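Local coordinates for structural protein ORF273 (Acidianus two-tailed virus, PDB 4ART) that is a heat- and acid-stable structural protein of an archaeal virion with a new fold, whose detailed role is not established, at residues 39-44 against 253-258; 102-107 against 265-269. All blocks are in the same frame, centred on the assembly; numbering follows the deposited sequence.

In the fold
The two contacts lie on opposite faces of the mixed beta sheet at the end that finishes in strands 247-253 and 258-261. Contact 1 rests the last turns of helix 23-44 on the hairpin loop between those strands; contact 2 sets helix 99-108 against the chain that follows them, through helix 263-266. Their centres are about 19 Å apart and their nearest atoms about 8 Å, without touching. Strand 154-161 lies between them: Leu155 meets contact 1, while its neighbours Tyr154 and Ala156 meet contact 2. The Cys250-Cys263 disulfide ties strand 247-253 to helix 263-266, linking covalently the strand that leads into the loop of contact 1 to the helix of contact 2.

Contact 1: 39-44 against 253-258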
ATOM      1  N   ILE A  39      20.793   3.969  -6.825  1.00 40.49           N
ATOM      2  CA  ILE A  39      20.131   2.689  -7.172  1.00 41.21           C
ATOM      3  C   ILE A  39      21.143   1.786  -7.911  1.00 48.35           C
ATOM      4  O   ILE A  39      21.267   0.612  -7.583  1.00 49.85           O
ATOM      5  CB  ILE A  39      18.819   2.849  -8.014  1.00 42.58           C
ATOM      6  CG1 ILE A  39      17.871   3.990  -7.527  1.00 40.49           C
ATOM      7  CG2 ILE A  39      18.082   1.511  -8.187  1.00 43.93           C
ATOM      8  CD1 ILE A  39      17.283   3.888  -6.129  1.00 44.17           C
ATOM      9  N   GLU A  40      21.869   2.358  -8.891  1.00 45.98           N
ATOM     10  CA  GLU A  40      22.891   1.669  -9.674  1.00 48.99           C
ATOM     11  C   GLU A  40      23.947   1.038  -8.748  1.00 57.06           C
ATOM     12  O   GLU A  40      24.167  -0.174  -8.833  1.00 58.32           O
ATOM     13  CB  GLU A  40      23.536   2.653 -10.654  1.00 50.17           C
ATOM     14  CG  GLU A  40      24.385   2.018 -11.728  1.00 61.58           C
ATOM     15  CD  GLU A  40      25.106   3.091 -12.511  1.00 77.04           C
ATOM     16  OE1 GLU A  40      26.134   3.601 -12.006  1.00 71.46           O
ATOM     17  OE2 GLU A  40      24.617   3.456 -13.606  1.00 59.35           O
ATOM     18  N   LYS A  41      24.535   1.857  -7.822  1.00 53.89           N
ATOM     19  CA  LYS A  41      25.547   1.466  -6.821  1.00 55.80           C
ATOM     20  C   LYS A  41      25.041   0.298  -5.984  1.00 60.84           C
ATOM     21  O   LYS A  41      25.780  -0.654  -5.762  1.00 62.40           O
ATOM     22  CB  LYS A  41      25.892   2.661  -5.912  1.00 57.10           C
ATOM     23  CG  LYS A  41      27.121   2.460  -5.038  1.00 73.83           C
ATOM     24  CD  LYS A  41      27.207   3.493  -3.920  1.00 82.63           C
ATOM     25  CE  LYS A  41      26.610   2.989  -2.620  1.00 95.14           C
ATOM     26  NZ  LYS A  41      26.790   3.958  -1.508  1.00103.58           N
ATOM     27  N   GLU A  42      23.769   0.369  -5.558  1.00 57.54           N
ATOM     28  CA  GLU A  42      23.086  -0.666  -4.773  1.00 59.07           C
ATOM     29  C   GLU A  42      22.885  -1.956  -5.558  1.00 65.18           C
ATOM     30  O   GLU A  42      23.082  -3.029  -4.998  1.00 66.62           O
ATOM     31  CB  GLU A  42      21.750  -0.152  -4.222  1.00 58.41           C
ATOM     32  CG  GLU A  42      21.920   0.928  -3.163  1.00 67.83           C
ATOM     33  CD  GLU A  42      21.226   0.715  -1.830  1.00 94.47           C
ATOM     34  OE1 GLU A  42      20.396  -0.217  -1.709  1.00 92.01           O
ATOM     35  OE2 GLU A  42      21.469   1.535  -0.916  1.00 85.72           O
ATOM     36  N   ILE A  43      22.527  -1.866  -6.854  1.00 61.45           N
ATOM     37  CA  ILE A  43      22.341  -3.051  -7.697  1.00 62.85           C
ATOM     38  C   ILE A  43      23.644  -3.857  -7.862  1.00 71.24           C
ATOM     39  O   ILE A  43      23.657  -5.038  -7.517  1.00 74.28           O
ATOM     40  CB  ILE A  43      21.607  -2.746  -9.032  1.00 63.98           C
ATOM     41  CG1 ILE A  43      20.138  -2.351  -8.757  1.00 62.01           C
ATOM     42  CG2 ILE A  43      21.681  -3.932 -10.004  1.00 66.82           C
ATOM     43  CD1 ILE A  43      19.417  -1.612  -9.924  1.00 65.49           C
ATOM     44  N   ARG A  44      24.744  -3.191  -8.285  1.00 67.72           N
ATOM     45  CA  ARG A  44      26.064  -3.804  -8.503  1.00 70.15           C
ATOM     46  C   ARG A  44      26.643  -4.552  -7.275  1.00 77.37           C
ATOM     47  O   ARG A  44      27.523  -5.396  -7.446  1.00 80.61           O
ATOM     48  CB  ARG A  44      27.074  -2.805  -9.110  1.00 68.44           C
ATOM     49  CG  ARG A  44      26.468  -1.810 -10.111  1.00 71.58           C
ATOM     50  CD  ARG A  44      27.350  -1.432 -11.279  1.00 80.20           C
ATOM     51  NE  ARG A  44      28.662  -0.931 -10.875  1.00 93.40           N
ATOM     52  CZ  ARG A  44      29.783  -1.154 -11.551  1.00112.48           C
ATOM     53  NH1 ARG A  44      29.756  -1.839 -12.687  1.00 98.56           N
ATOM     54  NH2 ARG A  44      30.939  -0.672 -11.110  1.00106.04           N
ATOM     55  N   TRP A 253      18.242  -0.463 -17.782  1.00 45.08           N
ATOM     56  CA  TRP A 253      19.397  -1.219 -17.308  1.00 47.67           C
ATOM     57  C   TRP A 253      19.979  -1.943 -18.503  1.00 56.28           C
ATOM     58  O   TRP A 253      19.295  -2.767 -19.120  1.00 56.12           O
ATOM     59  CB  TRP A 253      19.001  -2.214 -16.224  1.00 46.72           C
ATOM     60  CG  TRP A 253      20.173  -2.881 -15.571  1.00 49.36           C
ATOM     61  CD1 TRP A 253      20.651  -4.134 -15.822  1.00 53.63           C
ATOM     62  CD2 TRP A 253      21.030  -2.314 -14.572  1.00 49.43           C
ATOM     63  NE1 TRP A 253      21.736  -4.397 -15.017  1.00 53.76           N
ATOM     64  CE2 TRP A 253      21.995  -3.294 -14.244  1.00 54.67           C
ATOM     65  CE3 TRP A 253      21.080  -1.068 -13.922  1.00 49.65           C
ATOM     66  CZ2 TRP A 253      22.995  -3.070 -13.288  1.00 54.46           C
ATOM     67  CZ3 TRP A 253      22.076  -0.840 -12.985  1.00 51.85           C
ATOM     68  CH2 TRP A 253      23.022  -1.832 -12.677  1.00 54.10           C
ATOM     69  N   LYS A 254      21.208  -1.585 -18.876  1.00 56.43           N
ATOM     70  CA  LYS A 254      21.857  -2.186 -20.025  1.00 60.52           C
ATOM     71  C   LYS A 254      23.336  -2.345 -19.763  1.00 69.81           C
ATOM     72  O   LYS A 254      24.063  -1.344 -19.690  1.00 70.16           O
ATOM     73  CB  LYS A 254      21.591  -1.372 -21.310  1.00 63.57           C
ATOM     74  CG  LYS A 254      21.821  -2.161 -22.605  1.00 86.44           C
ATOM     75  CD  LYS A 254      21.301  -1.423 -23.843  1.00 98.07           C
ATOM     76  CE  LYS A 254      22.406  -0.827 -24.683  1.00111.74           C
ATOM     77  NZ  LYS A 254      21.867   0.015 -25.783  1.00120.54           N
ATOM     78  N   ALA A 255      23.770  -3.620 -19.613  1.00 69.34           N
ATOM     79  CA  ALA A 255      25.154  -4.045 -19.376  1.00 70.93           C
ATOM     80  C   ALA A 255      25.778  -3.440 -18.105  1.00 75.14           C
ATOM     81  O   ALA A 255      26.707  -2.626 -18.193  1.00 76.16           O
ATOM     82  CB  ALA A 255      26.021  -3.769 -20.604  1.00 72.70           C
ATOM     83  N   ARG A 256      25.259  -3.853 -16.925  1.00 69.72           N
ATOM     84  CA  ARG A 256      25.705  -3.446 -15.582  1.00 68.82           C
ATOM     85  C   ARG A 256      25.636  -1.929 -15.224  1.00 71.35           C
ATOM     86  O   ARG A 256      26.208  -1.515 -14.211  1.00 71.65           O
ATOM     87  CB  ARG A 256      27.015  -4.159 -15.128  1.00 70.64           C
ATOM     88  CG  ARG A 256      28.339  -3.546 -15.628  1.00 81.74           C
ATOM     89  CD  ARG A 256      29.584  -4.336 -15.238  1.00 85.79           C
ATOM     90  NE  ARG A 256      30.660  -4.124 -16.208  1.00 89.44           N
ATOM     91  CZ  ARG A 256      31.634  -3.226 -16.087  1.00100.50           C
ATOM     92  NH1 ARG A 256      31.712  -2.462 -15.005  1.00 84.86           N
ATOM     93  NH2 ARG A 256      32.544  -3.093 -17.041  1.00 87.29           N
ATOM     94  N   TRP A 257      24.875  -1.125 -16.007  1.00 65.40           N
ATOM     95  CA  TRP A 257      24.699   0.314 -15.767  1.00 63.30           C
ATOM     96  C   TRP A 257      23.314   0.794 -16.190  1.00 58.14           C
ATOM     97  O   TRP A 257      22.707   0.210 -17.095  1.00 56.42           O
ATOM     98  CB  TRP A 257      25.718   1.145 -16.588  1.00 64.49           C
ATOM     99  CG  TRP A 257      27.161   0.802 -16.402  1.00 68.77           C
ATOM    100  CD1 TRP A 257      27.975   0.167 -17.296  1.00 73.59           C
ATOM    101  CD2 TRP A 257      27.983   1.138 -15.276  1.00 69.66           C
ATOM    102  NE1 TRP A 257      29.251   0.069 -16.789  1.00 75.05           N
ATOM    103  CE2 TRP A 257      29.282   0.650 -15.545  1.00 76.10           C
ATOM    104  CE3 TRP A 257      27.747   1.798 -14.057  1.00 70.34           C
ATOM    105  CZ2 TRP A 257      30.343   0.803 -14.638  1.00 76.86           C
ATOM    106  CZ3 TRP A 257      28.793   1.942 -13.156  1.00 73.28           C
ATOM    107  CH2 TRP A 257      30.078   1.467 -13.458  1.00 75.99           C
ATOM    108  N   PHE A 258      22.857   1.919 -15.606  1.00 49.83           N
ATOM    109  CA  PHE A 258      21.631   2.580 -16.060  1.00 46.34           C
ATOM    110  C   PHE A 258      22.028   3.524 -17.166  1.00 51.28           C
ATOM    111  O   PHE A 258      23.061   4.191 -17.068  1.00 51.32           O
ATOM    112  CB  PHE A 258      20.949   3.384 -14.948  1.00 45.55           C
ATOM    113  CG  PHE A 258      20.079   2.563 -14.040  1.00 44.11           C
ATOM    114  CD1 PHE A 258      18.973   1.883 -14.538  1.00 45.66           C
ATOM    115  CD2 PHE A 258      20.349   2.485 -12.683  1.00 44.34           C
ATOM    116  CE1 PHE A 258      18.172   1.108 -13.693  1.00 46.96           C
ATOM    117  CE2 PHE A 258      19.549   1.717 -11.841  1.00 46.23           C
ATOM    118  CZ  PHE A 258      18.461   1.037 -12.346  1.00 44.35           C
TER
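Ile43 packs against Trp253 and Phe258, whose rings sit on the two arms of a beta hairpin, strands 247-253 and 258-261, against which helix 23-44 ends. The two branches of Ile43 divide the work: CG2 lies 3.6 Å from Trp253 CZ2, and CD1 reaches Phe258 CZ at 3.7 Å. The two aromatics also pack on each other, Trp253 CE3 lying over the centre of one face of the Phe258 ring. One turn back along the helix, Ile39 CG2 meets the edge of that ring at CE2, 3.9 Å away, and Leu155 of strand 154-161 touches both residues from the sheet.

Farther out the packing gives way to a buried carboxylate. Glu40 CG is anti to the backbone N (chi1 -167°) and the chain runs on extended, which brings OE2 to the loop, where it accepts a hydrogen bond from Phe258 N (3.1 Å, 166° at the hydrogen) on its anti side. Glu36 OE2 lies close to the same oxygen and could raise the pKa of either acid. Glu40 OE1 comes to the edge of the Trp257 indole.

On the solvent-facing side, the bent Arg44 chain lays its guanidinium flat on one face of that indole, planes 23° apart, in an off-centre cation-pi stack. Arg44 CZ is 3.8 Å from the centroid of the six-membered ring of Trp257. Arg256 brings a like charge to the edge of this group, nearly coplanar with it and without a hydrogen bond: Arg44 NH1 and Arg256 NH1, both donors, are 3.1 Å apart.

Contact 2: 102-107 against 265-269; sequences FLFDID and KLERL
Leu266 pushes its CD2 methyl against the edge of the Phe102 ring, 3.9 Å from CE2 and equally far from CZ, the two side chains crossing at about a right angle. This is the close-packed part of a contact between helix 99-108 and the short helix 263-266 with the turn that follows it. Phe102 takes its place because CG stands anti to the backbone N (chi1 173°), and one turn on, Ile106 lays CD1 over one face of the ring, displaced from its centre, 3.6 Å above the plane. Ile106 CD1 is 4.4 Å from Leu266 CD2, a longer approach that completes a small cluster of three buried side chains.

The other side is more open to solvent and has no hydrogen bond across it; the partly exposed Glu267, Leu103 and Asp107 meet there. The Glu267 chain, bent at chi2, crosses Leu103, with OE1 3.5 Å from Leu103 CD2; Ile106 CG2 flanks OE2. Asp107 comes from the opposite direction, its carboxylate plane 25° from that of Glu267, and Asp107 OD2 lies 3.2 Å from Glu267 OE1. Asp107 OD2 also lies 3.0 Å from Leu103 O, a second acceptor, which may mean that one of the two acids carries a proton. Glu267 also touches a crystal neighbour, which may influence where its side chain lies.

A type I turn from Leu266 to Leu269, closed by Leu269 N to Leu266 O (3.0 Å), directs the chain onward, and Leu269 joins Phe102 and Leu266 in touching Tyr154 of strand 154-161. The apolar cluster thus lies on the sheet: Phe102 also covers Val144 of strand 139-146, Ile106 rests on Ala156 and Gln248, and Leu266 packs on Cys250, whose disulfide to Cys263 joins strand 247-253 to helix 263-266.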
ATOM      1  N   PHE A 102       4.230  -1.035 -12.705  1.00 37.03           N
ATOM      2  CA  PHE A 102       5.346  -0.110 -12.894  1.00 35.55           C
ATOM      3  C   PHE A 102       4.835   1.191 -13.529  1.00 37.15           C
ATOM      4  O   PHE A 102       5.064   2.263 -12.985  1.00 33.32           O
ATOM      5  CB  PHE A 102       6.429  -0.761 -13.794  1.00 37.68           C
ATOM      6  CG  PHE A 102       7.578   0.130 -14.207  1.00 37.47           C
ATOM      7  CD1 PHE A 102       8.462   0.642 -13.260  1.00 38.81           C
ATOM      8  CD2 PHE A 102       7.826   0.389 -15.546  1.00 39.43           C
ATOM      9  CE1 PHE A 102       9.537   1.444 -13.644  1.00 39.04           C
ATOM     10  CE2 PHE A 102       8.909   1.191 -15.928  1.00 41.56           C
ATOM     11  CZ  PHE A 102       9.757   1.708 -14.976  1.00 38.06           C
ATOM     12  N   LEU A 103       4.093   1.088 -14.638  1.00 36.46           N
ATOM     13  CA  LEU A 103       3.541   2.266 -15.335  1.00 35.36           C
ATOM     14  C   LEU A 103       2.543   3.011 -14.466  1.00 40.23           C
ATOM     15  O   LEU A 103       2.572   4.239 -14.403  1.00 39.86           O
ATOM     16  CB  LEU A 103       2.905   1.855 -16.669  1.00 36.71           C
ATOM     17  CG  LEU A 103       3.838   1.283 -17.730  1.00 41.33           C
ATOM     18  CD1 LEU A 103       3.047   0.956 -18.976  1.00 45.97           C
ATOM     19  CD2 LEU A 103       5.007   2.236 -18.049  1.00 38.58           C
ATOM     20  N   PHE A 104       1.716   2.265 -13.725  1.00 39.39           N
ATOM     21  CA  PHE A 104       0.753   2.878 -12.817  1.00 39.10           C
ATOM     22  C   PHE A 104       1.454   3.646 -11.676  1.00 42.72           C
ATOM     23  O   PHE A 104       1.067   4.765 -11.352  1.00 41.60           O
ATOM     24  CB  PHE A 104      -0.254   1.844 -12.298  1.00 41.97           C
ATOM     25  CG  PHE A 104      -1.226   2.427 -11.324  1.00 42.23           C
ATOM     26  CD1 PHE A 104      -2.315   3.176 -11.771  1.00 44.85           C
ATOM     27  CD2 PHE A 104      -1.049   2.253  -9.960  1.00 41.58           C
ATOM     28  CE1 PHE A 104      -3.188   3.774 -10.866  1.00 45.20           C
ATOM     29  CE2 PHE A 104      -1.951   2.815  -9.058  1.00 44.68           C
ATOM     30  CZ  PHE A 104      -3.021   3.568  -9.518  1.00 41.89           C
ATOM     31  N   ASP A 105       2.483   3.046 -11.081  1.00 40.40           N
ATOM     32  CA  ASP A 105       3.269   3.673 -10.025  1.00 39.67           C
ATOM     33  C   ASP A 105       3.960   4.945 -10.535  1.00 44.75           C
ATOM     34  O   ASP A 105       4.002   5.912  -9.804  1.00 44.53           O
ATOM     35  CB  ASP A 105       4.316   2.692  -9.467  1.00 42.02           C
ATOM     36  CG  ASP A 105       3.763   1.551  -8.619  1.00 55.63           C
ATOM     37  OD1 ASP A 105       2.507   1.437  -8.505  1.00 55.58           O
ATOM     38  OD2 ASP A 105       4.576   0.745  -8.112  1.00 62.35           O
ATOM     39  N   ILE A 106       4.459   4.951 -11.804  1.00 41.96           N
ATOM     40  CA  ILE A 106       5.117   6.094 -12.484  1.00 42.75           C
ATOM     41  C   ILE A 106       4.139   7.263 -12.621  1.00 49.06           C
ATOM     42  O   ILE A 106       4.466   8.403 -12.295  1.00 48.37           O
ATOM     43  CB  ILE A 106       5.601   5.694 -13.928  1.00 45.73           C
ATOM     44  CG1 ILE A 106       6.792   4.747 -13.923  1.00 45.88           C
ATOM     45  CG2 ILE A 106       5.876   6.922 -14.836  1.00 47.98           C
ATOM     46  CD1 ILE A 106       7.152   4.270 -15.363  1.00 46.02           C
ATOM     47  N   ASP A 107       2.959   6.958 -13.170  1.00 48.29           N
ATOM     48  CA  ASP A 107       1.916   7.914 -13.528  1.00 49.06           C
ATOM     49  C   ASP A 107       1.017   8.402 -12.366  1.00 51.31           C
ATOM     50  O   ASP A 107       0.520   9.531 -12.413  1.00 50.94           O
ATOM     51  CB  ASP A 107       1.122   7.372 -14.746  1.00 53.10           C
ATOM     52  CG  ASP A 107       1.993   7.076 -15.968  1.00 67.19           C
ATOM     53  OD1 ASP A 107       2.916   7.887 -16.255  1.00 69.71           O
ATOM     54  OD2 ASP A 107       1.742   6.045 -16.648  1.00 72.43           O
ATOM     55  N   LYS A 265       9.075   6.741 -24.365  1.00 44.61           N
ATOM     56  CA  LYS A 265       9.571   5.585 -25.118  1.00 46.11           C
ATOM     57  C   LYS A 265       9.435   4.350 -24.203  1.00 52.59           C
ATOM     58  O   LYS A 265       9.024   3.285 -24.662  1.00 53.41           O
ATOM     59  CB  LYS A 265      11.035   5.803 -25.556  1.00 50.16           C
ATOM     60  CG  LYS A 265      11.644   4.675 -26.399  1.00 72.55           C
ATOM     61  CD  LYS A 265      11.333   4.811 -27.896  1.00 85.86           C
ATOM     62  CE  LYS A 265      11.821   3.625 -28.697  1.00 96.85           C
ATOM     63  NZ  LYS A 265      11.694   3.859 -30.162  1.00107.63           N
ATOM     64  N   LEU A 266       9.704   4.533 -22.894  1.00 48.97           N
ATOM     65  CA  LEU A 266       9.621   3.519 -21.848  1.00 49.34           C
ATOM     66  C   LEU A 266       8.274   2.796 -21.759  1.00 55.42           C
ATOM     67  O   LEU A 266       8.268   1.572 -21.651  1.00 55.30           O
ATOM     68  CB  LEU A 266       9.983   4.136 -20.486  1.00 48.13           C
ATOM     69  CG  LEU A 266      10.214   3.172 -19.354  1.00 51.71           C
ATOM     70  CD1 LEU A 266      11.247   2.182 -19.727  1.00 52.90           C
ATOM     71  CD2 LEU A 266      10.628   3.892 -18.109  1.00 51.98           C
ATOM     72  N   GLU A 267       7.148   3.543 -21.802  1.00 54.67           N
ATOM     73  CA  GLU A 267       5.785   2.992 -21.719  1.00 56.36           C
ATOM     74  C   GLU A 267       5.459   2.049 -22.886  1.00 65.38           C
ATOM     75  O   GLU A 267       4.530   1.256 -22.773  1.00 67.03           O
ATOM     76  CB  GLU A 267       4.708   4.089 -21.584  1.00 57.19           C
ATOM     77  CG  GLU A 267       5.155   5.376 -20.892  1.00 66.57           C
ATOM     78  CD  GLU A 267       4.703   5.646 -19.469  1.00 84.60           C
ATOM     79  OE1 GLU A 267       3.590   5.211 -19.093  1.00 89.18           O
ATOM     80  OE2 GLU A 267       5.434   6.370 -18.753  1.00 71.19           O
ATOM     81  N   ARG A 268       6.253   2.087 -23.967  1.00 62.94           N
ATOM     82  CA  ARG A 268       6.087   1.215 -25.127  1.00 64.67           C
ATOM     83  C   ARG A 268       6.765  -0.156 -24.943  1.00 70.04           C
ATOM     84  O   ARG A 268       6.512  -1.066 -25.737  1.00 70.90           O
ATOM     85  CB  ARG A 268       6.668   1.887 -26.398  1.00 67.66           C
ATOM     86  CG  ARG A 268       6.204   3.319 -26.637  1.00 80.66           C
ATOM     87  CD  ARG A 268       6.666   3.925 -27.962  1.00 97.84           C
ATOM     88  NE  ARG A 268       6.377   3.100 -29.143  1.00112.41           N
ATOM     89  CZ  ARG A 268       5.164   2.885 -29.651  1.00129.68           C
ATOM     90  NH1 ARG A 268       4.089   3.397 -29.063  1.00116.50           N
ATOM     91  NH2 ARG A 268       5.017   2.131 -30.732  1.00119.10           N
ATOM     92  N   LEU A 269       7.628  -0.304 -23.918  1.00 67.09           N
ATOM     93  CA  LEU A 269       8.434  -1.513 -23.698  1.00 68.38           C
ATOM     94  C   LEU A 269       7.866  -2.706 -22.864  1.00 74.32           C
ATOM     95  O   LEU A 269       8.308  -2.959 -21.742  1.00 72.84           O
ATOM     96  CB  LEU A 269       9.875  -1.136 -23.304  1.00 68.31           C
ATOM     97  CG  LEU A 269      10.554  -0.038 -24.153  1.00 72.83           C
ATOM     98  CD1 LEU A 269      11.890   0.344 -23.572  1.00 72.82           C
ATOM     99  CD2 LEU A 269      10.713  -0.463 -25.611  1.00 75.65           C
TER